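Capsule biosynthesis protein CapD proenzyme (Bacillus anthracis, PDB 3G9K) cleaves the poly-gamma-D-glutamate capsule of the bacterium and joins it by an amide bond to meso-diaminopimelic acid in peptidoglycan. Local coordinates at residues A[69-74]-A[106-111]; A[143-148]-A[165-170]; A[255-260]-A[268-273]. One frame throughout, in Å; residues are numbered along the deposited sequence.

Interaction 1. Residues A[69-74]-A[106-111]; sequences GGMLII and AGMEYI
Met71, on strand 68-74, reaches the helix 104-115 at Ile111 and Met108. Both methionines are selenomethionines. The tight part of the contact is at Ile111. Its CD1 sits 3.8 Å from Met71 SE and equally 3.8 Å from Met71 CE, so the methyl fills the bend at the end of the chain. That bend comes from chi3 of -59°, after two extended torsions have carried SE away from the strand. Ile111 CG2 is a second, longer neighbour of Met71 SE, at 4.1 Å.
The looser side is at Met108. Here two methyl groups meet tip to tip, Met71 CE and Met108 CE at 3.9 Å, and the two side chains cross at about a right angle.
All three touching residues are buried, so the looser side is another packed surface and not a solvent edge. Helix 44-58 adds Ala48 against Met71 and Val45 against Ile111, and Tyr84 touches all three. Beyond the strand the sheet runs on into the partner chain, probably the small subunit of the same enzyme, whose Val14 also packs on Met71.
With no hydrogen bond across it, the contact between helix 104-115 and strand 68-74 rests on apolar contact alone.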
ATOM      1  N   GLY A  69      -6.658   2.795  -4.806  1.00 16.22           N
ATOM      2  CA  GLY A  69      -5.554   3.171  -3.959  1.00 16.14           C
ATOM      3  C   GLY A  69      -5.856   4.456  -3.232  1.00 16.48           C
ATOM      4  O   GLY A  69      -6.966   5.033  -3.387  1.00 16.87           O
ATOM      5  N   GLY A  70      -4.856   4.908  -2.508  1.00 17.51           N
ATOM      6  CA  GLY A  70      -4.860   6.160  -1.824  1.00 18.35           C
ATOM      7  C   GLY A  70      -3.467   6.728  -1.762  1.00 18.74           C
ATOM      8  O   GLY A  70      -2.540   5.996  -1.679  1.00 18.19           O
HETATM    9  N   MSE A  71      -3.424   8.077  -1.824  1.00 23.40           N
HETATM   10  CA  MSE A  71      -2.144   8.759  -1.846  1.00 23.55           C
HETATM   11  C   MSE A  71      -2.130   9.935  -0.899  1.00 24.13           C
HETATM   12  O   MSE A  71      -2.961  10.864  -0.996  1.00 24.68           O
HETATM   13  CB  MSE A  71      -1.804   9.236  -3.261  1.00 22.93           C
HETATM   14  CG  MSE A  71      -0.424   9.918  -3.374  1.00 22.02           C
HETATM   15 SE   MSE A  71       0.108  10.454  -5.152  0.50 10.69          SE
HETATM   16  CE  MSE A  71       0.044   8.694  -6.016  1.00 20.94           C
ATOM     17  N   LEU A  72      -1.139   9.921  -0.014  1.00 19.92           N
ATOM     18  CA  LEU A  72      -0.900  10.995   0.927  1.00 20.73           C
ATOM     19  C   LEU A  72       0.203  11.840   0.341  1.00 21.09           C
ATOM     20  O   LEU A  72       1.225  11.297  -0.137  1.00 21.34           O
ATOM     21  CB  LEU A  72      -0.524  10.390   2.300  1.00 21.45           C
ATOM     22  CG  LEU A  72      -0.428  11.249   3.547  1.00 21.64           C
ATOM     23  CD1 LEU A  72      -1.767  11.873   3.847  1.00 21.97           C
ATOM     24  CD2 LEU A  72       0.099  10.386   4.739  1.00 21.07           C
ATOM     25  N   ILE A  73      -0.011  13.160   0.303  1.00 21.12           N
ATOM     26  CA  ILE A  73       0.971  14.106  -0.240  1.00 21.41           C
ATOM     27  C   ILE A  73       1.191  15.189   0.835  1.00 22.66           C
ATOM     28  O   ILE A  73       0.270  15.980   1.151  1.00 22.37           O
ATOM     29  CB  ILE A  73       0.547  14.765  -1.568  1.00 21.44           C
ATOM     30  CG1 ILE A  73       0.161  13.736  -2.658  1.00 21.82           C
ATOM     31  CG2 ILE A  73       1.697  15.606  -2.111  1.00 21.44           C
ATOM     32  CD1 ILE A  73      -0.586  14.324  -3.877  1.00 22.75           C
ATOM     33  N   ILE A  74       2.403  15.218   1.383  1.00 23.46           N
ATOM     34  CA  ILE A  74       2.780  16.203   2.404  1.00 25.55           C
ATOM     35  C   ILE A  74       3.969  17.030   1.912  1.00 27.45           C
ATOM     36  O   ILE A  74       5.087  16.527   1.769  1.00 27.02           O
ATOM     37  CB  ILE A  74       3.113  15.529   3.776  1.00 25.46           C
ATOM     38  CG1 ILE A  74       2.050  14.493   4.200  1.00 23.87           C
ATOM     39  CG2 ILE A  74       3.342  16.606   4.885  1.00 23.70           C
ATOM     40  CD1 ILE A  74       0.648  14.998   4.598  1.00 23.51           C
ATOM     41  N   ALA A 106      -8.570   7.318 -12.870  1.00 16.86           N
ATOM     42  CA  ALA A 106      -9.166   8.591 -12.396  1.00 16.25           C
ATOM     43  C   ALA A 106      -8.347   9.277 -11.286  1.00 16.25           C
ATOM     44  O   ALA A 106      -8.168  10.517 -11.307  1.00 15.84           O
ATOM     45  CB  ALA A 106     -10.589   8.386 -11.929  1.00 16.13           C
ATOM     46  N   GLY A 107      -7.819   8.491 -10.346  1.00 16.54           N
ATOM     47  CA  GLY A 107      -6.938   8.997  -9.303  1.00 16.63           C
ATOM     48  C   GLY A 107      -5.700   9.666  -9.830  1.00 16.90           C
ATOM     49  O   GLY A 107      -5.396  10.792  -9.462  1.00 18.80           O
HETATM   50  N   MSE A 108      -4.989   8.930 -10.688  1.00 20.68           N
HETATM   51  CA  MSE A 108      -3.749   9.430 -11.274  1.00 20.15           C
HETATM   52  C   MSE A 108      -3.996  10.690 -12.103  1.00 21.00           C
HETATM   53  O   MSE A 108      -3.215  11.656 -12.019  1.00 19.80           O
HETATM   54  CB  MSE A 108      -3.076   8.348 -12.133  1.00 19.58           C
HETATM   55  CG  MSE A 108      -2.601   7.104 -11.355  1.00 18.36           C
HETATM   56 SE   MSE A 108      -1.415   7.518  -9.867  0.50 11.42          SE
HETATM   57  CE  MSE A 108      -2.400   6.816  -8.384  1.00 21.66           C
ATOM     58  N   GLU A 109      -5.099  10.718 -12.882  1.00 17.41           N
ATOM     59  CA  GLU A 109      -5.389  11.916 -13.661  1.00 18.37           C
ATOM     60  C   GLU A 109      -5.721  13.115 -12.780  1.00 19.22           C
ATOM     61  O   GLU A 109      -5.261  14.224 -13.065  1.00 19.55           O
ATOM     62  CB  GLU A 109      -6.519  11.706 -14.656  1.00 18.80           C
ATOM     63  CG  GLU A 109      -6.811  12.973 -15.494  1.00 18.39           C
ATOM     64  CD  GLU A 109      -7.653  12.647 -16.686  1.00 18.84           C
ATOM     65  OE1 GLU A 109      -7.128  12.024 -17.628  1.00 21.88           O
ATOM     66  OE2 GLU A 109      -8.839  12.980 -16.653  1.00 22.18           O
ATOM     67  N   TYR A 110      -6.535  12.907 -11.750  1.00 21.17           N
ATOM     68  CA  TYR A 110      -6.867  13.941 -10.765  1.00 20.52           C
ATOM     69  C   TYR A 110      -5.636  14.487 -10.030  1.00 20.38           C
ATOM     70  O   TYR A 110      -5.467  15.692  -9.843  1.00 19.88           O
ATOM     71  CB  TYR A 110      -7.856  13.417  -9.726  1.00 23.84           C
ATOM     72  CG  TYR A 110      -8.305  14.495  -8.758  1.00 24.19           C
ATOM     73  CD1 TYR A 110      -7.478  14.911  -7.711  1.00 28.54           C
ATOM     74  CD2 TYR A 110      -9.543  15.141  -8.922  1.00 26.97           C
ATOM     75  CE1 TYR A 110      -7.861  15.925  -6.867  1.00 28.62           C
ATOM     76  CE2 TYR A 110      -9.940  16.161  -8.061  1.00 28.24           C
ATOM     77  CZ  TYR A 110      -9.096  16.539  -7.054  1.00 28.29           C
ATOM     78  OH  TYR A 110      -9.474  17.553  -6.205  1.00 30.49           O
ATOM     79  N   ILE A 111      -4.787  13.567  -9.594  1.00 19.27           N
ATOM     80  CA  ILE A 111      -3.517  13.893  -8.959  1.00 19.58           C
ATOM     81  C   ILE A 111      -2.653  14.690  -9.899  1.00 19.95           C
ATOM     82  O   ILE A 111      -2.109  15.708  -9.537  1.00 19.53           O
ATOM     83  CB  ILE A 111      -2.780  12.595  -8.515  1.00 20.11           C
ATOM     84  CG1 ILE A 111      -3.562  12.000  -7.326  1.00 19.26           C
ATOM     85  CG2 ILE A 111      -1.265  12.882  -8.174  1.00 17.97           C
ATOM     86  CD1 ILE A 111      -3.229  10.499  -6.917  1.00 16.84           C
TER

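Interaction 2. Residues A[143-148]-A[165-170]; sequences MRLDLA and EPIETG
Leu145, on helix 139-152, meets Pro166 and Ile167 of the returning loop. Its CB starts the contact, 4.0 Å from Pro166 CB. Chi1 of -78° sets CG beside the backbone N and anti to the carbonyl carbon, and the chain runs on extended to CD1. CD1 ends 3.8 Å from Ile167 CG2. This is methyl against methyl, and the two side chains meet at a slant. The leucine thus spans two successive loop residues, its CB on the proline and its CD1 on the isoleucine.
Pro166 also lies against the next helical residue. Its CG is 3.7 Å from Asp146 CA and 3.8 Å from Asp146 CB. The ring therefore presses on the helix backbone as well as on side chains. Asp146 is an exposed residue at the margin of the contact. Its OD1 lies 6.0 Å from Glu165 OE1, and these like charges would probably repel each other mildly.
No hydrogen bond joins the two segments. Polar bonds nearby fix the loop instead: Ile167 O and Thr169 OG1 both bond to Thr142 OG1, the second weakly, and Thr169 OG1 also bonds to Asp139 OD1. Phe160 packs on Leu145 from the same chain, and Phe24 of the partner chain does so too.
Residues 166-169 have backbone angles close to polyproline II. This is a helix followed by an extended loop that folds back over its flank, leading to strand 172-173, which pairs antiparallel with 135-136 in this helix-rich part of the chain.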
HETATM    1  N   MSE A 143       5.772 -17.333  -8.400  1.00 33.55           N
HETATM    2  CA  MSE A 143       5.119 -17.981  -7.262  1.00 33.58           C
HETATM    3  C   MSE A 143       3.680 -17.490  -7.032  1.00 33.01           C
HETATM    4  O   MSE A 143       2.800 -18.275  -6.680  1.00 32.49           O
HETATM    5  CB  MSE A 143       5.963 -17.817  -5.999  1.00 33.81           C
HETATM    6  CG  MSE A 143       5.277 -18.319  -4.744  1.00 35.64           C
HETATM    7 SE   MSE A 143       4.344 -16.890  -3.845  0.50 37.52          SE
HETATM    8  CE  MSE A 143       5.780 -16.481  -2.598  1.00 37.60           C
ATOM      9  N   ARG A 144       3.443 -16.189  -7.142  1.00 27.44           N
ATOM     10  CA  ARG A 144       2.102 -15.656  -7.115  1.00 27.49           C
ATOM     11  C   ARG A 144       1.174 -16.295  -8.144  1.00 25.83           C
ATOM     12  O   ARG A 144       0.023 -16.623  -7.821  1.00 25.72           O
ATOM     13  CB  ARG A 144       2.146 -14.150  -7.337  1.00 27.73           C
ATOM     14  CG  ARG A 144       2.479 -13.402  -6.059  1.00 29.89           C
ATOM     15  CD  ARG A 144       1.245 -13.231  -5.238  1.00 37.50           C
ATOM     16  NE  ARG A 144       1.551 -13.213  -3.821  1.00 41.16           N
ATOM     17  CZ  ARG A 144       1.651 -14.286  -3.041  1.00 43.19           C
ATOM     18  NH1 ARG A 144       1.462 -15.505  -3.520  1.00 45.55           N
ATOM     19  NH2 ARG A 144       1.948 -14.136  -1.757  1.00 42.22           N
ATOM     20  N   LEU A 145       1.664 -16.437  -9.366  1.00 24.59           N
ATOM     21  CA  LEU A 145       0.895 -17.063 -10.429  1.00 25.00           C
ATOM     22  C   LEU A 145       0.630 -18.539 -10.093  1.00 25.92           C
ATOM     23  O   LEU A 145      -0.498 -19.039 -10.248  1.00 25.58           O
ATOM     24  CB  LEU A 145       1.629 -16.954 -11.760  1.00 24.15           C
ATOM     25  CG  LEU A 145       1.538 -15.589 -12.455  1.00 22.34           C
ATOM     26  CD1 LEU A 145       2.529 -15.480 -13.563  1.00 17.96           C
ATOM     27  CD2 LEU A 145       0.120 -15.404 -12.986  1.00 20.07           C
ATOM     28  N   ASP A 146       1.674 -19.215  -9.609  1.00 25.98           N
ATOM     29  CA  ASP A 146       1.569 -20.607  -9.203  1.00 25.73           C
ATOM     30  C   ASP A 146       0.461 -20.798  -8.192  1.00 24.75           C
ATOM     31  O   ASP A 146      -0.447 -21.589  -8.419  1.00 25.62           O
ATOM     32  CB  ASP A 146       2.916 -21.107  -8.637  1.00 26.48           C
ATOM     33  CG  ASP A 146       2.831 -22.538  -8.178  1.00 29.06           C
ATOM     34  OD1 ASP A 146       3.079 -23.418  -8.999  1.00 28.54           O
ATOM     35  OD2 ASP A 146       2.428 -22.767  -7.022  1.00 30.20           O
ATOM     36  N   LEU A 147       0.494 -20.044  -7.095  1.00 24.83           N
ATOM     37  CA  LEU A 147      -0.495 -20.139  -6.053  1.00 23.68           C
ATOM     38  C   LEU A 147      -1.894 -19.708  -6.476  1.00 24.54           C
ATOM     39  O   LEU A 147      -2.884 -20.193  -5.886  1.00 23.43           O
ATOM     40  CB  LEU A 147      -0.103 -19.315  -4.833  1.00 25.08           C
ATOM     41  CG  LEU A 147       1.182 -19.779  -4.135  1.00 25.18           C
ATOM     42  CD1 LEU A 147       1.503 -18.874  -2.932  1.00 28.36           C
ATOM     43  CD2 LEU A 147       1.076 -21.260  -3.751  1.00 27.16           C
ATOM     44  N   ALA A 148      -1.982 -18.796  -7.452  1.00 23.45           N
ATOM     45  CA  ALA A 148      -3.282 -18.306  -7.915  1.00 23.12           C
ATOM     46  C   ALA A 148      -3.908 -19.202  -8.983  1.00 22.49           C
ATOM     47  O   ALA A 148      -5.097 -19.077  -9.271  1.00 22.49           O
ATOM     48  CB  ALA A 148      -3.165 -16.841  -8.447  1.00 22.92           C
ATOM     49  N   GLU A 165       1.950 -23.634 -17.558  1.00 34.89           N
ATOM     50  CA  GLU A 165       2.627 -23.439 -16.280  1.00 34.32           C
ATOM     51  C   GLU A 165       2.983 -21.961 -16.075  1.00 33.41           C
ATOM     52  O   GLU A 165       3.161 -21.242 -17.047  1.00 32.48           O
ATOM     53  CB  GLU A 165       3.896 -24.286 -16.240  1.00 35.25           C
ATOM     54  CG  GLU A 165       3.649 -25.807 -16.413  1.00 36.19           C
ATOM     55  CD  GLU A 165       3.087 -26.447 -15.176  1.00 40.80           C
ATOM     56  OE1 GLU A 165       3.747 -26.375 -14.124  1.00 42.87           O
ATOM     57  OE2 GLU A 165       1.972 -27.022 -15.239  1.00 45.99           O
ATOM     58  N   PRO A 166       3.102 -21.515 -14.810  1.00 32.66           N
ATOM     59  CA  PRO A 166       3.485 -20.118 -14.518  1.00 32.75           C
ATOM     60  C   PRO A 166       4.749 -19.696 -15.232  1.00 32.53           C
ATOM     61  O   PRO A 166       5.725 -20.439 -15.187  1.00 31.91           O
ATOM     62  CB  PRO A 166       3.762 -20.118 -13.017  1.00 32.46           C
ATOM     63  CG  PRO A 166       3.070 -21.320 -12.474  1.00 33.24           C
ATOM     64  CD  PRO A 166       2.886 -22.308 -13.593  1.00 32.61           C
ATOM     65  N   ILE A 167       4.748 -18.506 -15.849  1.00 32.15           N
ATOM     66  CA  ILE A 167       5.929 -17.991 -16.549  1.00 32.37           C
ATOM     67  C   ILE A 167       7.096 -17.988 -15.568  1.00 32.83           C
ATOM     68  O   ILE A 167       6.936 -17.637 -14.393  1.00 32.00           O
ATOM     69  CB  ILE A 167       5.682 -16.585 -17.208  1.00 31.79           C
ATOM     70  CG1 ILE A 167       6.889 -16.161 -18.050  1.00 30.69           C
ATOM     71  CG2 ILE A 167       5.342 -15.536 -16.156  1.00 29.18           C
ATOM     72  CD1 ILE A 167       6.661 -14.937 -18.957  1.00 31.50           C
ATOM     73  N   GLU A 168       8.253 -18.439 -16.041  1.00 34.68           N
ATOM     74  CA  GLU A 168       9.398 -18.741 -15.161  1.00 35.47           C
ATOM     75  C   GLU A 168      10.227 -17.499 -14.898  1.00 35.66           C
ATOM     76  O   GLU A 168      10.337 -16.622 -15.745  1.00 36.13           O
ATOM     77  CB  GLU A 168      10.291 -19.850 -15.769  1.00 35.71           C
ATOM     78  CG  GLU A 168       9.538 -21.133 -16.034  1.00 36.97           C
ATOM     79  CD  GLU A 168      10.418 -22.278 -16.482  1.00 38.51           C
ATOM     80  OE1 GLU A 168      11.077 -22.178 -17.554  1.00 41.84           O
ATOM     81  OE2 GLU A 168      10.422 -23.303 -15.761  1.00 42.90           O
ATOM     82  N   THR A 169      10.788 -17.433 -13.699  1.00 36.50           N
ATOM     83  CA  THR A 169      11.741 -16.401 -13.343  1.00 36.84           C
ATOM     84  C   THR A 169      12.751 -16.259 -14.448  1.00 36.04           C
ATOM     85  O   THR A 169      13.190 -17.250 -15.044  1.00 36.69           O
ATOM     86  CB  THR A 169      12.461 -16.754 -12.050  1.00 37.20           C
ATOM     87  OG1 THR A 169      11.494 -16.804 -10.997  1.00 40.12           O
ATOM     88  CG2 THR A 169      13.539 -15.721 -11.722  1.00 38.77           C
ATOM     89  N   GLY A 170      13.074 -15.016 -14.766  1.00 35.20           N
ATOM     90  CA  GLY A 170      14.045 -14.731 -15.795  1.00 34.30           C
ATOM     91  C   GLY A 170      13.456 -14.520 -17.162  1.00 33.85           C
ATOM     92  O   GLY A 170      14.095 -13.906 -18.011  1.00 34.56           O
TER

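Interaction 3. Residues A[255-260]-A[268-273]; sequences KEVYKD and MSKMEE
Chi1 of -82° sets CG of Lys270 beside the backbone N, and from there the chain is extended to its end and reaches Asp260. Asp260 turns its carboxylate to meet it, with CG also beside the backbone N (chi1 -51°). The two side chains cross at about a right angle. Lys270 NZ donates to Asp260 OD2 at 2.7 Å, a hydrogen-bonded salt bridge. The ammonium comes to the syn side of the carboxylate and stands 19° out of its plane. Lys270 CD is also near, 3.2 Å from Asp260 OD2.
A water takes a second bond from Lys270 NZ at 2.8 Å and gives one to Lys255 O. The ammonium is held to the loop directly at Asp260 and through a water at Lys255, the two ends of 255-260. The bridge would be expected to keep Lys270 protonated and Asp260 ionised.
Nearer the backbone of Lys270, the contact is apolar. Val257 CG1 lies 3.9 Å from Lys270 CB, the two side chains running past each other in opposite directions. The other methyl of Val257, CG2, touches Met271 CE at 3.6 Å. Met271 is a selenomethionine whose bend at chi2 brings its end nearer to the valine. Ala252 of helix 242-254 touches both Val257 and Met271.
Helix 242-254 ends in a Schellman motif, with Glu256 at positive phi. A 3-10 turn at 257-259 follows, and Val257 and Asp260 then fasten this short connection to helix 264-284. It is a compact junction between two successive helices.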
ATOM      1  N   LYS A 255       1.382   3.137  27.202  1.00 37.17           N
ATOM      2  CA  LYS A 255       1.518   1.924  27.981  1.00 37.92           C
ATOM      3  C   LYS A 255       2.975   1.471  28.046  1.00 38.16           C
ATOM      4  O   LYS A 255       3.288   0.482  28.697  1.00 38.88           O
ATOM      5  CB  LYS A 255       0.600   0.856  27.406  1.00 37.79           C
ATOM      6  CG  LYS A 255      -0.852   1.343  27.348  1.00 38.05           C
ATOM      7  CD  LYS A 255      -1.834   0.200  27.208  1.00 39.08           C
ATOM      8  CE  LYS A 255      -3.203   0.686  26.745  1.00 39.93           C
ATOM      9  NZ  LYS A 255      -4.284  -0.053  27.456  1.00 41.04           N
ATOM     10  N   GLU A 256       3.873   2.214  27.404  1.00 38.51           N
ATOM     11  CA  GLU A 256       5.317   1.951  27.478  1.00 38.97           C
ATOM     12  C   GLU A 256       5.659   0.484  27.226  1.00 38.45           C
ATOM     13  O   GLU A 256       6.481  -0.109  27.934  1.00 37.89           O
ATOM     14  CB  GLU A 256       5.871   2.378  28.835  1.00 39.07           C
ATOM     15  CG  GLU A 256       5.749   3.862  29.096  1.00 40.83           C
ATOM     16  CD  GLU A 256       6.188   4.222  30.496  1.00 41.94           C
ATOM     17  OE1 GLU A 256       5.719   3.562  31.460  1.00 46.79           O
ATOM     18  OE2 GLU A 256       7.005   5.159  30.630  1.00 45.83           O
ATOM     19  N   VAL A 257       5.027  -0.095  26.206  1.00 38.07           N
ATOM     20  CA  VAL A 257       5.242  -1.497  25.877  1.00 37.68           C
ATOM     21  C   VAL A 257       6.673  -1.774  25.462  1.00 37.42           C
ATOM     22  O   VAL A 257       7.135  -2.908  25.556  1.00 37.60           O
ATOM     23  CB  VAL A 257       4.314  -1.973  24.760  1.00 37.71           C
ATOM     24  CG1 VAL A 257       2.895  -1.955  25.244  1.00 37.58           C
ATOM     25  CG2 VAL A 257       4.485  -1.100  23.511  1.00 36.83           C
ATOM     26  N   TYR A 258       7.372  -0.738  25.000  1.00 37.44           N
ATOM     27  CA  TYR A 258       8.765  -0.885  24.598  1.00 37.58           C
ATOM     28  C   TYR A 258       9.658  -1.364  25.753  1.00 37.52           C
ATOM     29  O   TYR A 258      10.644  -2.058  25.522  1.00 37.33           O
ATOM     30  CB  TYR A 258       9.327   0.418  24.042  1.00 37.05           C
ATOM     31  CG  TYR A 258      10.728   0.233  23.511  1.00 36.92           C
ATOM     32  CD1 TYR A 258      10.949  -0.442  22.308  1.00 36.96           C
ATOM     33  CD2 TYR A 258      11.836   0.676  24.234  1.00 37.44           C
ATOM     34  CE1 TYR A 258      12.245  -0.630  21.813  1.00 37.38           C
ATOM     35  CE2 TYR A 258      13.138   0.487  23.753  1.00 36.56           C
ATOM     36  CZ  TYR A 258      13.336  -0.167  22.546  1.00 37.43           C
ATOM     37  OH  TYR A 258      14.620  -0.345  22.067  1.00 36.17           O
ATOM     38  N   LYS A 259       9.313  -0.973  26.979  1.00 37.90           N
ATOM     39  CA  LYS A 259      10.031  -1.458  28.178  1.00 38.71           C
ATOM     40  C   LYS A 259      10.026  -2.996  28.280  1.00 38.79           C
ATOM     41  O   LYS A 259      10.913  -3.573  28.904  1.00 38.99           O
ATOM     42  CB  LYS A 259       9.451  -0.817  29.447  1.00 38.49           C
ATOM     43  CG  LYS A 259       9.752   0.696  29.575  1.00 39.25           C
ATOM     44  CD  LYS A 259       9.210   1.296  30.887  1.00 39.57           C
ATOM     45  CE  LYS A 259       9.807   2.678  31.173  1.00 40.51           C
ATOM     46  NZ  LYS A 259       9.179   3.404  32.335  1.00 41.25           N
ATOM     47  N   ASP A 260       9.043  -3.657  27.661  1.00 39.16           N
ATOM     48  CA  ASP A 260       8.988  -5.133  27.587  1.00 39.57           C
ATOM     49  C   ASP A 260       9.507  -5.747  26.279  1.00 39.78           C
ATOM     50  O   ASP A 260       9.299  -6.939  26.043  1.00 39.41           O
ATOM     51  CB  ASP A 260       7.545  -5.607  27.780  1.00 39.61           C
ATOM     52  CG  ASP A 260       6.890  -5.006  29.005  1.00 40.59           C
ATOM     53  OD1 ASP A 260       7.380  -5.256  30.125  1.00 42.22           O
ATOM     54  OD2 ASP A 260       5.883  -4.284  28.846  1.00 41.90           O
HETATM   55  N   MSE A 268       4.218  -9.367  23.181  1.00 39.10           N
HETATM   56  CA  MSE A 268       3.155  -9.866  22.307  1.00 38.38           C
HETATM   57  C   MSE A 268       1.783  -9.720  22.941  1.00 39.02           C
HETATM   58  O   MSE A 268       0.846  -9.235  22.302  1.00 38.83           O
HETATM   59  CB  MSE A 268       3.398 -11.324  21.908  1.00 37.85           C
HETATM   60  CG  MSE A 268       4.546 -11.515  20.945  1.00 35.15           C
HETATM   61 SE   MSE A 268       4.884 -13.371  20.496  0.50 27.57          SE
HETATM   62  CE  MSE A 268       3.223 -13.808  19.624  1.00 30.59           C
ATOM     63  N   SER A 269       1.711 -10.105  24.183  1.00 32.75           N
ATOM     64  CA  SER A 269       0.435 -10.036  24.864  1.00 33.66           C
ATOM     65  C   SER A 269      -0.055  -8.584  24.988  1.00 33.43           C
ATOM     66  O   SER A 269      -1.226  -8.313  24.762  1.00 33.74           O
ATOM     67  CB  SER A 269       0.505 -10.729  26.232  1.00 33.95           C
ATOM     68  OG  SER A 269      -0.751 -10.640  26.876  1.00 37.88           O
ATOM     69  N   LYS A 270       0.849  -7.674  25.289  1.00 33.37           N
ATOM     70  CA  LYS A 270       0.501  -6.275  25.450  1.00 33.69           C
ATOM     71  C   LYS A 270       0.105  -5.641  24.112  1.00 33.10           C
ATOM     72  O   LYS A 270      -0.612  -4.699  24.068  1.00 32.02           O
ATOM     73  CB  LYS A 270       1.651  -5.514  26.101  1.00 34.29           C
ATOM     74  CG  LYS A 270       1.718  -5.630  27.629  1.00 35.19           C
ATOM     75  CD  LYS A 270       2.844  -4.824  28.212  1.00 35.36           C
ATOM     76  CE  LYS A 270       2.702  -4.587  29.722  1.00 36.82           C
ATOM     77  NZ  LYS A 270       3.691  -3.656  30.280  1.00 35.87           N
HETATM   78  N   MSE A 271       0.720  -6.127  22.998  1.00 39.20           N
HETATM   79  CA  MSE A 271       0.380  -5.669  21.650  1.00 38.68           C
HETATM   80  C   MSE A 271      -0.986  -6.205  21.235  1.00 39.26           C
HETATM   81  O   MSE A 271      -1.763  -5.500  20.576  1.00 39.02           O
HETATM   82  CB  MSE A 271       1.455  -6.075  20.630  1.00 37.94           C
HETATM   83  CG  MSE A 271       2.652  -5.129  20.560  1.00 36.19           C
HETATM   84 SE   MSE A 271       2.139  -3.274  20.162  0.50 28.18          SE
HETATM   85  CE  MSE A 271       3.902  -2.480  20.248  1.00 32.68           C
ATOM     86  N   GLU A 272      -1.323  -7.431  21.719  1.00 33.23           N
ATOM     87  CA  GLU A 272      -2.589  -8.007  21.381  1.00 33.67           C
ATOM     88  C   GLU A 272      -3.657  -7.187  22.008  1.00 34.38           C
ATOM     89  O   GLU A 272      -4.700  -7.024  21.467  1.00 34.40           O
ATOM     90  CB  GLU A 272      -2.709  -9.417  21.913  1.00 33.93           C
ATOM     91  CG  GLU A 272      -3.949 -10.159  21.487  1.00 33.85           C
ATOM     92  CD  GLU A 272      -5.196  -9.854  22.309  1.00 35.91           C
ATOM     93  OE1 GLU A 272      -5.073  -9.548  23.484  1.00 35.17           O
ATOM     94  OE2 GLU A 272      -6.289  -9.920  21.754  1.00 34.34           O
ATOM     95  N   GLU A 273      -3.381  -6.704  23.190  1.00 35.16           N
ATOM     96  CA  GLU A 273      -4.367  -5.938  23.931  1.00 36.15           C
ATOM     97  C   GLU A 273      -4.629  -4.608  23.224  1.00 35.13           C
ATOM     98  O   GLU A 273      -5.778  -4.261  22.976  1.00 34.32           O
ATOM     99  CB  GLU A 273      -3.902  -5.731  25.384  1.00 36.38           C
ATOM    100  CG  GLU A 273      -3.778  -7.041  26.188  1.00 38.89           C
ATOM    101  CD  GLU A 273      -2.916  -6.894  27.452  1.00 39.65           C
ATOM    102  OE1 GLU A 273      -2.973  -5.824  28.097  1.00 43.90           O
ATOM    103  OE2 GLU A 273      -2.188  -7.851  27.808  1.00 46.34           O
TER
HETATM  104  O   HOH W   1       1.964  -1.485  30.096  1.00 44.80           O

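The three contacts follow one another along the chain and none touches another. The centres of interactions 1 and 2 are about 31 Å apart, those of 1 and 3 about 35 Å, and those of 2 and 3 about 39 Å. Even the nearest atoms of interactions 1 and 2 stay about 18 Å apart. Interaction 1 lies deepest, its centre about 9 Å from the centre of the chain; the centres of the others are about 23 and 30 Å out. Each borders the partner chain. In this family the catalytic threonine begins the small subunit, so the nucleophile is expected on the partner chain, while all three contacts lie within the large-subunit fragment.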